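Local coordinates for maltose-binding protein MalE1 (Thermotoga maritima, PDB 6DTU) that binds maltotetraose and, as a periplasmic solute-binding protein, probably delivers malto-oligosaccharides to a membrane transporter, at residues 191-196 against 346-351. Residues are numbered along the deposited sequence; the frame is centred on the assembly and turned at random.
Sequences KGVKLL and DALNLV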
# COMPACT_ATOMS: atom_id res chain seq x y z
N LYS A 191 -18.12 8.81 -11.22
CA LYS A 191 -18.52 7.54 -11.82
C LYS A 191 -17.90 6.35 -11.09
O LYS A 191 -18.55 5.32 -10.87
CB LYS A 191 -18.14 7.52 -13.30
CG LYS A 191 -18.79 6.40 -14.10
CD LYS A 191 -18.78 6.70 -15.59
CE LYS A 191 -19.65 5.70 -16.35
NZ LYS A 191 -19.28 5.68 -17.80
N GLY A 192 -16.65 6.50 -10.66
CA GLY A 192 -15.99 5.44 -9.91
C GLY A 192 -16.61 5.21 -8.54
O GLY A 192 -16.77 4.06 -8.11
N VAL A 193 -16.94 6.28 -7.83
CA VAL A 193 -17.59 6.10 -6.53
C VAL A 193 -19.04 5.66 -6.70
O VAL A 193 -19.60 4.99 -5.83
CB VAL A 193 -17.43 7.39 -5.69
CG1 VAL A 193 -18.13 7.27 -4.35
CG2 VAL A 193 -15.94 7.70 -5.46
N LYS A 194 -19.65 5.99 -7.84
CA LYS A 194 -20.98 5.44 -8.12
C LYS A 194 -20.93 3.94 -8.35
O LYS A 194 -21.90 3.25 -8.05
CB LYS A 194 -21.64 6.17 -9.29
CG LYS A 194 -22.16 7.54 -8.90
CD LYS A 194 -22.97 8.13 -10.04
CE LYS A 194 -23.56 9.49 -9.66
NZ LYS A 194 -24.25 9.47 -8.34
N LEU A 195 -19.81 3.42 -8.88
CA LEU A 195 -19.62 1.98 -8.93
C LEU A 195 -19.53 1.38 -7.52
O LEU A 195 -20.18 0.37 -7.24
CB LEU A 195 -18.40 1.63 -9.78
CG LEU A 195 -18.02 0.14 -9.88
CD1 LEU A 195 -19.13 -0.63 -10.56
CD2 LEU A 195 -16.69 -0.06 -10.59
N LEU A 196 -18.78 2.02 -6.62
CA LEU A 196 -18.76 1.56 -5.23
C LEU A 196 -20.17 1.55 -4.65
O LEU A 196 -20.57 0.57 -4.01
CB LEU A 196 -17.86 2.47 -4.38
CG LEU A 196 -17.96 2.30 -2.86
CD1 LEU A 196 -17.54 0.89 -2.49
CD2 LEU A 196 -17.11 3.35 -2.17
N ASP A 346 -13.44 9.80 4.83
CA ASP A 346 -14.68 10.32 5.39
C ASP A 346 -15.78 10.38 4.34
O ASP A 346 -16.93 10.00 4.60
CB ASP A 346 -14.41 11.67 6.05
CG ASP A 346 -13.66 11.53 7.39
OD1 ASP A 346 -13.40 10.40 7.85
OD2 ASP A 346 -13.33 12.58 7.99
N ALA A 347 -15.44 10.82 3.12
CA ALA A 347 -16.44 10.92 2.07
C ALA A 347 -16.98 9.54 1.70
O ALA A 347 -18.18 9.37 1.51
CB ALA A 347 -15.88 11.60 0.83
N LEU A 348 -16.09 8.55 1.58
CA LEU A 348 -16.55 7.22 1.23
C LEU A 348 -17.38 6.60 2.35
O LEU A 348 -18.32 5.86 2.06
CB LEU A 348 -15.37 6.30 0.87
CG LEU A 348 -14.68 6.81 -0.39
CD1 LEU A 348 -13.51 5.90 -0.70
CD2 LEU A 348 -15.64 6.90 -1.56
N ASN A 349 -17.06 6.92 3.61
CA ASN A 349 -17.90 6.45 4.71
C ASN A 349 -19.33 6.97 4.57
O ASN A 349 -20.29 6.22 4.78
CB ASN A 349 -17.32 6.88 6.06
CG ASN A 349 -18.22 6.52 7.23
OD1 ASN A 349 -19.20 7.21 7.50
ND2 ASN A 349 -17.87 5.47 7.95
N LEU A 350 -19.48 8.25 4.21
CA LEU A 350 -20.82 8.80 4.01
C LEU A 350 -21.54 8.10 2.87
O LEU A 350 -22.73 7.80 2.98
CB LEU A 350 -20.71 10.29 3.69
CG LEU A 350 -20.15 11.16 4.81
CD1 LEU A 350 -20.07 12.60 4.34
CD2 LEU A 350 -21.09 11.03 6.01
N VAL A 351 -20.83 7.81 1.78
CA VAL A 351 -21.47 7.19 0.62
C VAL A 351 -21.95 5.79 0.95
O VAL A 351 -23.10 5.42 0.68
CB VAL A 351 -20.52 7.20 -0.59
CG1 VAL A 351 -21.12 6.36 -1.71
CG2 VAL A 351 -20.26 8.63 -1.07
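A helix-helix packing contact inside the periplasmic-binding-protein fold joins helix 187-201 to helix 341-352 through V193 and L196 on one side and L348 and V351 on the other. The axes of the two short segments approach to 10.9 Å and cross at -47°, a spacing wide enough that methyl groups, not backbones, make the contact. V193 and L348 are the pair with the nearest CA atoms, 7.9 Å apart. Methyl CD2 of L348 bridges V193 and L196. It meets both branches of the valine, 3.8 Å from V193 CG1 and 4.0 Å from V193 CG2. The same L348 CD2 also reaches L196 CD2 at 3.9 Å. L348 points its CB past the other helix, and only the outer end of its chain turns in. V193 holds CG1 anti to its backbone nitrogen (chi1 178°), which places that methyl 4.1 Å from both V351 CG1 and V351 CG2, as well as against L348 CD2. No hydrogen bond crosses the interface, and all four side chains are buried, consistent with purely apolar packing. The side chain of L348 lies about 9 Å from a glucose unit of the bound sugar. Helix 155-164 borders the contact, with I158 touching L196 and L348 and I162 touching V193, while helix 358-374 packs on V193 through V358 and L362 and on V351 through A361.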